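Local coordinates for protein type C neurotoxin (PDB 3PME) that probably binds gangliosides and membrane lipid at nerve terminals, as the receptor-binding domain of a botulinum C/D mosaic neurotoxin, at residues A[223-228]-A[354-358]; A[289-295]-A[341-347]; A[366-370]-A[400-404]. All blocks are in the same frame, centred on the assembly; numbering follows the deposited sequence.

How the contacts relate
All three contacts belong to the C-terminal, trefoil-family half of the receptor-binding domain, and their centres lie about 12 Å from one another. Strand 356-360 ties them together: it pairs with strand 343-347 of contact 2 on one edge and with strand 366-373 of contact 3 on the other, while its start and the residues just before it meet the loop 223-228 in contact 1. Along the chain, contact 2 falls wholly between the two segments of contact 1, and contact 3 follows. Contact 1 sits where the trefoil half faces the N-terminal, concanavalin-like half, for loop 223-228 and Y354 reach Y39 and W140 there; contacts 2 and 3 lie further out, within and against the main antiparallel sheet.

Contact 1. Residues A[223-228]-A[354-358]; sequences IKDYWG and YCSQI
The ring of Y354 lies flat against the turn made by residues 225-228, and Y354 buries more surface than any other residue here. A CH-pi contact anchors it: G228 CA sits 3.3 Å from the centroid of the Y354 ring, 9° off the normal and thus squarely over one face. Apolar packing continues with K224, whose CG comes within 3.7 Å of Y354 CD1; the lysine then bends at chi2 (-55°) and carries NZ away to the carbonyls of I218, L219 and V222. Further along, I223 CG2 rests 4.0 Å from S356 CB.

No direct hydrogen bond crosses between the segments; waters do that work. One joins K224 O to Y354 O, a second links K224 N with C355 O, and a third spans K224 O and S356 OG. A fourth water donates to the carbonyl G228 O and to the hydroxyl Y354 OH, its oxygen 3.0 Å from Y354 OH; that hydroxyl also bonds W140 O.

Within the loop, D225 OD1 accepts from W227 N at 3.0 Å, approached from above the carboxylate plane. The same OD1 also takes the N-H of N229, and OD2 bonds S407 OG. This is an Asx turn laid over a type I beta turn, here packed where the trefoil half abuts the concanavalin-like half of the clostridial neurotoxin receptor-binding domain.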
loop_
_atom_site.group_PDB
_atom_site.type_symbol
_atom_site.label_atom_id
_atom_site.label_comp_id
_atom_site.label_asym_id
_atom_site.label_seq_id
_atom_site.Cartn_x
_atom_site.Cartn_y
_atom_site.Cartn_z
ATOM N N ILE A 223 -1.113 -8.156 -6.858
ATOM C CA ILE A 223 -0.200 -7.061 -7.150
ATOM C C ILE A 223 -0.803 -5.802 -6.550
ATOM O O ILE A 223 -2.022 -5.661 -6.512
ATOM C CB ILE A 223 -0.014 -6.853 -8.669
ATOM C CG1 ILE A 223 0.356 -8.170 -9.355
ATOM C CG2 ILE A 223 1.036 -5.784 -8.928
ATOM C CD1 ILE A 223 1.712 -8.735 -8.962
ATOM N N LYS A 224 0.038 -4.887 -6.071
ATOM C CA LYS A 224 -0.477 -3.675 -5.436
ATOM C C LYS A 224 -0.220 -2.412 -6.244
ATOM O O LYS A 224 0.743 -2.329 -7.006
ATOM C CB LYS A 224 0.160 -3.489 -4.055
ATOM C CG LYS A 224 0.054 -4.709 -3.164
ATOM C CD LYS A 224 -1.383 -5.171 -2.992
ATOM C CE LYS A 224 -1.470 -6.178 -1.834
ATOM N NZ LYS A 224 -0.539 -7.335 -2.046
ATOM N N ASP A 225 -1.092 -1.425 -6.077
ATOM C CA ASP A 225 -0.790 -0.090 -6.589
ATOM C C ASP A 225 0.143 0.645 -5.619
ATOM O O ASP A 225 0.567 0.089 -4.588
ATOM C CB ASP A 225 -2.065 0.713 -6.952
ATOM C CG ASP A 225 -2.878 1.167 -5.736
ATOM O OD1 ASP A 225 -2.383 1.133 -4.585
ATOM O OD2 ASP A 225 -4.039 1.588 -5.935
ATOM N N TYR A 226 0.468 1.885 -5.955
ATOM C CA TYR A 226 1.423 2.705 -5.221
ATOM C C TYR A 226 1.046 2.840 -3.752
ATOM O O TYR A 226 1.921 2.922 -2.882
ATOM C CB TYR A 226 1.458 4.081 -5.889
ATOM C CG TYR A 226 2.405 5.079 -5.280
ATOM C CD1 TYR A 226 3.764 5.038 -5.566
ATOM C CD2 TYR A 226 1.936 6.075 -4.433
ATOM C CE1 TYR A 226 4.640 5.953 -5.007
ATOM C CE2 TYR A 226 2.796 7.004 -3.893
ATOM C CZ TYR A 226 4.147 6.933 -4.173
ATOM O OH TYR A 226 5.009 7.846 -3.610
ATOM N N TRP A 227 -0.250 2.864 -3.475
ATOM C CA TRP A 227 -0.758 3.090 -2.120
ATOM C C TRP A 227 -0.892 1.799 -1.319
ATOM O O TRP A 227 -1.258 1.836 -0.145
ATOM C CB TRP A 227 -2.155 3.719 -2.204
ATOM C CG TRP A 227 -2.214 4.836 -3.192
ATOM C CD1 TRP A 227 -2.844 4.828 -4.409
ATOM C CD2 TRP A 227 -1.598 6.117 -3.067
ATOM N NE1 TRP A 227 -2.658 6.032 -5.041
ATOM C CE2 TRP A 227 -1.901 6.845 -4.238
ATOM C CE3 TRP A 227 -0.807 6.719 -2.078
ATOM C CZ2 TRP A 227 -1.446 8.146 -4.439
ATOM C CZ3 TRP A 227 -0.361 8.017 -2.277
ATOM C CH2 TRP A 227 -0.681 8.715 -3.454
ATOM N N GLY A 228 -0.641 0.659 -1.952
ATOM C CA GLY A 228 -0.892 -0.628 -1.318
ATOM C C GLY A 228 -2.283 -1.227 -1.509
ATOM O O GLY A 228 -2.621 -2.238 -0.896
ATOM N N TYR A 354 5.307 -2.463 -2.406
ATOM C CA TYR A 354 4.265 -2.157 -3.385
ATOM C C TYR A 354 4.880 -1.857 -4.746
ATOM O O TYR A 354 4.499 -0.894 -5.424
ATOM C CB TYR A 354 3.400 -0.996 -2.886
ATOM C CG TYR A 354 2.746 -1.263 -1.537
ATOM C CD1 TYR A 354 2.358 -2.549 -1.167
ATOM C CD2 TYR A 354 2.507 -0.222 -0.646
ATOM C CE1 TYR A 354 1.746 -2.791 0.070
ATOM C CE2 TYR A 354 1.898 -0.452 0.589
ATOM C CZ TYR A 354 1.516 -1.737 0.938
ATOM O OH TYR A 354 0.909 -1.972 2.159
ATOM N N CYS A 355 5.843 -2.696 -5.115
ATOM C CA CYS A 355 6.529 -2.640 -6.406
ATOM C C CYS A 355 6.272 -3.969 -7.087
ATOM O O CYS A 355 5.972 -4.965 -6.420
ATOM C CB CYS A 355 8.045 -2.525 -6.197
ATOM S SG CYS A 355 8.622 -0.980 -5.500
ATOM N N SER A 356 6.414 -4.002 -8.406
ATOM C CA SER A 356 6.382 -5.262 -9.130
ATOM C C SER A 356 7.441 -5.283 -10.233
ATOM O O SER A 356 8.006 -4.248 -10.593
ATOM C CB SER A 356 4.985 -5.526 -9.714
ATOM O OG SER A 356 4.525 -4.397 -10.437
ATOM N N GLN A 357 7.732 -6.480 -10.724
ATOM C CA GLN A 357 8.572 -6.642 -11.914
ATOM C C GLN A 357 7.737 -7.124 -13.095
ATOM O O GLN A 357 6.722 -7.799 -12.920
ATOM C CB GLN A 357 9.736 -7.591 -11.613
ATOM C CG GLN A 357 10.711 -6.983 -10.611
ATOM C CD GLN A 357 11.725 -7.969 -10.058
ATOM O OE1 GLN A 357 11.396 -9.107 -9.718
ATOM N NE2 GLN A 357 12.973 -7.518 -9.948
ATOM N N ILE A 358 8.162 -6.764 -14.294
ATOM C CA ILE A 358 7.380 -7.037 -15.493
ATOM C C ILE A 358 8.293 -7.745 -16.474
ATOM O O ILE A 358 9.426 -7.311 -16.702
ATOM C CB ILE A 358 6.847 -5.739 -16.110
ATOM C CG1 ILE A 358 5.931 -5.012 -15.120
ATOM C CG2 ILE A 358 6.087 -6.040 -17.401
ATOM C CD1 ILE A 358 5.701 -3.561 -15.470
HETATM O O HOH W 1 2.555 -0.175 -7.477
HETATM O O HOH W 2 2.856 -5.309 -5.512
HETATM O O HOH W 3 3.394 -3.176 -7.987
HETATM O O HOH W 4 -1.750 -3.356 1.854
#

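Contact 2. Residues A[289-295]-A[341-347]; sequences NGDDIMF and GIFSIKN
I293 and F343 face each other as a hydrogen-bonded antiparallel pair, and the tight part of the contact is built around them. I293 N reaches F343 O at 2.8 Å, and F343 N returns to I293 O at 2.9 Å with an almost straight N-H. Both side chains lie on the same, buried face, opposite D292 and S344. CG1 of I293 is squeezed between its backbone N and carbonyl carbon (chi1 65°), while CG2 stands opposite the carbonyl carbon; the I293 side chain crosses that of I345 at about a right angle, bringing I293 CD1 to 3.9 Å from I345 CB. F295 adds its ring obliquely to that of F343, planes 55° apart, with F295 CE2 3.8 Å from F343 CD2, and both rings also touch I358 on the next strand. The side chains of M294 and I342 lie side by side, pointing the same way, M294 CG 4.0 Å from I342 CG1.

The two strands, 292-299 and 343-347, are neighbours in the antiparallel sheet of the beta-trefoil-family half, but the N-to-C directions of the short segments 292-295 and 343-347 are 111° apart, far from a straight antiparallel pair, and ladder pairing covers only two residue pairs. Beyond D292 and S344, a non-hydrogen-bonded pair, residues 289-291 keep bonding: I345 N donates to D291 O, G290 N to I345 O at 2.7 Å, and N347 N to the side-chain OD1 of N289, tilted from its carbonyl plane.

Here the surroundings become open. D292, N289 and K346 are exposed, and a water bridges G290 O and S344 OG. D292 passes I342 CG2 at an angle, with OD2 4.0 Å away, whereas D291 turns its carboxylate to K281 in a salt bridge.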
loop_
_atom_site.group_PDB
_atom_site.type_symbol
_atom_site.label_atom_id
_atom_site.label_comp_id
_atom_site.label_asym_id
_atom_site.label_seq_id
_atom_site.Cartn_x
_atom_site.Cartn_y
_atom_site.Cartn_z
ATOM N N ASN A 289 -0.298 -12.035 -9.045
ATOM C CA ASN A 289 1.044 -12.491 -9.306
ATOM C C ASN A 289 1.113 -13.537 -10.427
ATOM O O ASN A 289 0.472 -14.592 -10.351
ATOM C CB ASN A 289 1.599 -13.046 -7.986
ATOM C CG ASN A 289 3.018 -13.515 -8.102
ATOM O OD1 ASN A 289 3.890 -12.797 -8.588
ATOM N ND2 ASN A 289 3.267 -14.743 -7.650
ATOM N N GLY A 290 1.881 -13.231 -11.473
ATOM C CA GLY A 290 2.029 -14.113 -12.616
ATOM C C GLY A 290 1.034 -13.924 -13.761
ATOM O O GLY A 290 1.131 -14.604 -14.785
ATOM N N ASP A 291 0.072 -13.026 -13.596
ATOM C CA ASP A 291 -0.924 -12.804 -14.652
ATOM C C ASP A 291 -0.262 -12.306 -15.936
ATOM O O ASP A 291 0.699 -11.527 -15.884
ATOM C CB ASP A 291 -1.988 -11.791 -14.205
ATOM C CG ASP A 291 -3.130 -12.422 -13.419
ATOM O OD1 ASP A 291 -3.184 -13.670 -13.336
ATOM O OD2 ASP A 291 -3.986 -11.664 -12.906
ATOM N N ASP A 292 -0.790 -12.754 -17.081
ATOM C CA ASP A 292 -0.375 -12.263 -18.397
ATOM C C ASP A 292 -1.237 -11.053 -18.740
ATOM O O ASP A 292 -2.468 -11.125 -18.717
ATOM C CB ASP A 292 -0.583 -13.330 -19.479
ATOM C CG ASP A 292 0.607 -14.276 -19.626
ATOM O OD1 ASP A 292 1.545 -14.224 -18.802
ATOM O OD2 ASP A 292 0.612 -15.073 -20.587
ATOM N N ILE A 293 -0.583 -9.952 -19.093
ATOM C CA ILE A 293 -1.256 -8.668 -19.220
ATOM C C ILE A 293 -0.784 -7.916 -20.461
ATOM O O ILE A 293 0.246 -8.253 -21.051
ATOM C CB ILE A 293 -0.990 -7.790 -17.985
ATOM C CG1 ILE A 293 0.495 -7.436 -17.901
ATOM C CG2 ILE A 293 -1.415 -8.522 -16.738
ATOM C CD1 ILE A 293 0.831 -6.436 -16.788
ATOM N N MET A 294 -1.568 -6.920 -20.862
ATOM C CA MET A 294 -1.163 -5.979 -21.893
ATOM C C MET A 294 -1.349 -4.577 -21.327
ATOM O O MET A 294 -2.152 -4.377 -20.426
ATOM C CB MET A 294 -2.014 -6.173 -23.148
ATOM C CG MET A 294 -1.807 -7.545 -23.758
ATOM S SD MET A 294 -3.052 -7.980 -24.972
ATOM C CE MET A 294 -4.521 -8.117 -23.945
ATOM N N PHE A 295 -0.599 -3.611 -21.848
ATOM C CA PHE A 295 -0.738 -2.223 -21.417
ATOM C C PHE A 295 -1.351 -1.409 -22.536
ATOM O O PHE A 295 -0.864 -1.468 -23.667
ATOM C CB PHE A 295 0.638 -1.623 -21.084
ATOM C CG PHE A 295 1.352 -2.317 -19.963
ATOM C CD1 PHE A 295 1.071 -2.002 -18.642
ATOM C CD2 PHE A 295 2.313 -3.281 -20.230
ATOM C CE1 PHE A 295 1.725 -2.648 -17.606
ATOM C CE2 PHE A 295 2.983 -3.932 -19.195
ATOM C CZ PHE A 295 2.695 -3.605 -17.878
ATOM N N GLY A 341 3.203 -7.930 -27.410
ATOM C CA GLY A 341 2.682 -6.994 -26.422
ATOM C C GLY A 341 2.123 -7.654 -25.173
ATOM O O GLY A 341 1.387 -7.031 -24.410
ATOM N N ILE A 342 2.448 -8.925 -24.964
ATOM C CA ILE A 342 2.001 -9.609 -23.758
ATOM C C ILE A 342 3.156 -9.714 -22.779
ATOM O O ILE A 342 4.272 -10.088 -23.152
ATOM C CB ILE A 342 1.413 -10.994 -24.090
ATOM C CG1 ILE A 342 0.119 -10.807 -24.892
ATOM C CG2 ILE A 342 1.130 -11.775 -22.816
ATOM C CD1 ILE A 342 -0.460 -12.079 -25.480
ATOM N N PHE A 343 2.871 -9.348 -21.534
ATOM C CA PHE A 343 3.849 -9.315 -20.462
ATOM C C PHE A 343 3.328 -10.115 -19.276
ATOM O O PHE A 343 2.137 -10.431 -19.201
ATOM C CB PHE A 343 4.109 -7.854 -20.046
ATOM C CG PHE A 343 4.674 -7.009 -21.150
ATOM C CD1 PHE A 343 6.047 -6.927 -21.356
ATOM C CD2 PHE A 343 3.830 -6.330 -22.020
ATOM C CE1 PHE A 343 6.569 -6.154 -22.393
ATOM C CE2 PHE A 343 4.335 -5.555 -23.052
ATOM C CZ PHE A 343 5.706 -5.466 -23.246
ATOM N N SER A 344 4.226 -10.451 -18.351
ATOM C CA SER A 344 3.832 -11.099 -17.117
ATOM C C SER A 344 4.201 -10.161 -15.984
ATOM O O SER A 344 5.251 -9.527 -16.021
ATOM C CB SER A 344 4.584 -12.414 -16.954
ATOM O OG SER A 344 4.049 -13.157 -15.879
ATOM N N ILE A 345 3.344 -10.061 -14.977
ATOM C CA ILE A 345 3.645 -9.181 -13.850
ATOM C C ILE A 345 3.759 -9.973 -12.550
ATOM O O ILE A 345 2.929 -10.837 -12.249
ATOM C CB ILE A 345 2.595 -8.058 -13.751
ATOM C CG1 ILE A 345 2.971 -7.059 -12.656
ATOM C CG2 ILE A 345 1.196 -8.636 -13.547
ATOM C CD1 ILE A 345 2.114 -5.789 -12.676
ATOM N N LYS A 346 4.810 -9.691 -11.792
ATOM C CA LYS A 346 5.097 -10.475 -10.598
ATOM C C LYS A 346 5.495 -9.616 -9.413
ATOM O O LYS A 346 6.128 -8.573 -9.557
ATOM C CB LYS A 346 6.199 -11.496 -10.885
ATOM C CG LYS A 346 5.781 -12.580 -11.866
ATOM C CD LYS A 346 6.820 -13.688 -11.964
ATOM C CE LYS A 346 6.323 -14.825 -12.846
ATOM N NZ LYS A 346 7.228 -16.015 -12.795
ATOM N N ASN A 347 5.119 -10.060 -8.223
ATOM C CA ASN A 347 5.623 -9.425 -7.031
ATOM C C ASN A 347 7.096 -9.798 -6.869
ATOM O O ASN A 347 7.562 -10.822 -7.386
ATOM C CB ASN A 347 4.778 -9.809 -5.809
ATOM C CG ASN A 347 3.484 -8.999 -5.713
ATOM O OD1 ASN A 347 3.418 -7.845 -6.159
ATOM N ND2 ASN A 347 2.454 -9.595 -5.122
HETATM O O HOH W 5 3.627 -15.973 -15.213
HETATM O O HOH W 6 0.729 -4.435 -24.144
#

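Contact 3. Residues A[366-370]-A[400-404]; sequences TMLLA and SSFWK
W403 turns the edge of its indole toward the backbone of strand 366-373, and two direct hydrogen bonds fix the approach. W403 NE1 donates to L368 O at 3.1 Å with an N-H angle of 167°; the oxygen lies in the indole plane, yet the N-H comes from well above the carbonyl plane of L368. A second bond joins A370 N to S400 O at 3.0 Å. That carbonyl also receives N241 ND2, so two donors grip it.

A water lies with its oxygen 2.7 Å from both L368 O and S401 O and bridges the two carbonyls.

Apolar contacts flank the polar ones. The six-membered part of the indole leans on the strand, W403 CZ2 lying 3.9 Å from L368 CB and W403 CH2 4.0 Å from A370 CB. On the S401 side, M367 bends at chi3 (63°), laying its methyl CE 3.5 Å from S401 CB, a close fit. S401 OG itself is bonded to S398 O and Q357 NE2.

The contact is buried: a short 3-10 turn and the start of strand 403-406, which pairs with strand 238-241, close against the main antiparallel sheet of the beta-trefoil-family half.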
loop_
_atom_site.group_PDB
_atom_site.type_symbol
_atom_site.label_atom_id
_atom_site.label_comp_id
_atom_site.label_asym_id
_atom_site.label_seq_id
_atom_site.Cartn_x
_atom_site.Cartn_y
_atom_site.Cartn_z
ATOM N N THR A 366 12.809 -11.518 -21.326
ATOM C CA THR A 366 13.265 -10.190 -20.945
ATOM C C THR A 366 12.572 -9.700 -19.688
ATOM O O THR A 366 11.539 -10.237 -19.263
ATOM C CB THR A 366 13.014 -9.151 -22.045
ATOM O OG1 THR A 366 11.616 -9.091 -22.326
ATOM C CG2 THR A 366 13.779 -9.497 -23.332
ATOM N N MET A 367 13.150 -8.658 -19.107
ATOM C CA MET A 367 12.575 -7.993 -17.949
ATOM C C MET A 367 12.578 -6.510 -18.244
ATOM O O MET A 367 13.535 -5.995 -18.819
ATOM C CB MET A 367 13.405 -8.256 -16.687
ATOM C CG MET A 367 12.793 -7.616 -15.443
ATOM S SD MET A 367 13.650 -7.960 -13.896
ATOM C CE MET A 367 15.211 -7.213 -14.237
ATOM N N LEU A 368 11.524 -5.803 -17.858
ATOM C CA LEU A 368 11.511 -4.363 -18.072
ATOM C C LEU A 368 12.332 -3.634 -17.013
ATOM O O LEU A 368 12.243 -3.934 -15.810
ATOM C CB LEU A 368 10.089 -3.814 -18.075
ATOM C CG LEU A 368 9.125 -4.406 -19.095
ATOM C CD1 LEU A 368 7.848 -3.568 -19.139
ATOM C CD2 LEU A 368 9.782 -4.453 -20.454
ATOM N N LEU A 369 13.142 -2.683 -17.459
ATOM C CA LEU A 369 13.787 -1.771 -16.523
ATOM C C LEU A 369 13.854 -0.366 -17.108
ATOM O O LEU A 369 13.488 -0.149 -18.266
ATOM C CB LEU A 369 15.165 -2.289 -16.093
ATOM C CG LEU A 369 16.199 -2.594 -17.170
ATOM C CD1 LEU A 369 16.834 -1.325 -17.712
ATOM C CD2 LEU A 369 17.284 -3.492 -16.598
ATOM N N ALA A 370 14.286 0.598 -16.305
ATOM C CA ALA A 370 14.452 1.957 -16.806
ATOM C C ALA A 370 15.862 2.445 -16.510
ATOM O O ALA A 370 16.391 2.222 -15.426
ATOM C CB ALA A 370 13.420 2.897 -16.191
ATOM N N SER A 400 16.058 -0.323 -10.500
ATOM C CA SER A 400 15.738 0.004 -11.884
ATOM C C SER A 400 14.739 -0.979 -12.507
ATOM O O SER A 400 14.139 -0.675 -13.546
ATOM C CB SER A 400 17.005 0.095 -12.745
ATOM O OG SER A 400 17.536 -1.186 -13.021
ATOM N N SER A 401 14.569 -2.155 -11.892
ATOM C CA SER A 401 13.604 -3.151 -12.376
ATOM C C SER A 401 12.262 -3.102 -11.659
ATOM O O SER A 401 11.365 -3.904 -11.954
ATOM C CB SER A 401 14.165 -4.564 -12.239
ATOM O OG SER A 401 14.143 -4.957 -10.866
ATOM N N PHE A 402 12.127 -2.190 -10.698
ATOM C CA PHE A 402 10.910 -2.102 -9.899
ATOM C C PHE A 402 9.944 -1.083 -10.493
ATOM O O PHE A 402 10.334 0.049 -10.760
ATOM C CB PHE A 402 11.223 -1.702 -8.452
ATOM C CG PHE A 402 12.088 -2.693 -7.694
ATOM C CD1 PHE A 402 12.440 -3.922 -8.239
ATOM C CD2 PHE A 402 12.533 -2.379 -6.417
ATOM C CE1 PHE A 402 13.236 -4.815 -7.525
ATOM C CE2 PHE A 402 13.325 -3.268 -5.693
ATOM C CZ PHE A 402 13.673 -4.480 -6.246
ATOM N N TRP A 403 8.687 -1.493 -10.667
ATOM C CA TRP A 403 7.648 -0.611 -11.212
ATOM C C TRP A 403 6.513 -0.394 -10.229
ATOM O O TRP A 403 6.145 -1.301 -9.479
ATOM C CB TRP A 403 7.088 -1.194 -12.518
ATOM C CG TRP A 403 8.166 -1.387 -13.527
ATOM C CD1 TRP A 403 8.955 -2.486 -13.678
ATOM C CD2 TRP A 403 8.630 -0.424 -14.475
ATOM N NE1 TRP A 403 9.874 -2.277 -14.678
ATOM C CE2 TRP A 403 9.690 -1.020 -15.192
ATOM C CE3 TRP A 403 8.243 0.879 -14.799
ATOM C CZ2 TRP A 403 10.373 -0.352 -16.204
ATOM C CZ3 TRP A 403 8.922 1.540 -15.827
ATOM C CH2 TRP A 403 9.973 0.923 -16.502
ATOM N N LYS A 404 5.957 0.814 -10.247
ATOM C CA LYS A 404 4.810 1.138 -9.404
ATOM C C LYS A 404 3.725 1.760 -10.265
ATOM O O LYS A 404 3.996 2.251 -11.370
ATOM C CB LYS A 404 5.193 2.084 -8.264
ATOM C CG LYS A 404 6.170 1.491 -7.259
ATOM C CD LYS A 404 6.406 2.494 -6.139
ATOM C CE LYS A 404 7.142 1.872 -4.970
ATOM N NZ LYS A 404 7.184 2.797 -3.810
HETATM O O HOH W 7 10.674 -5.388 -14.100
#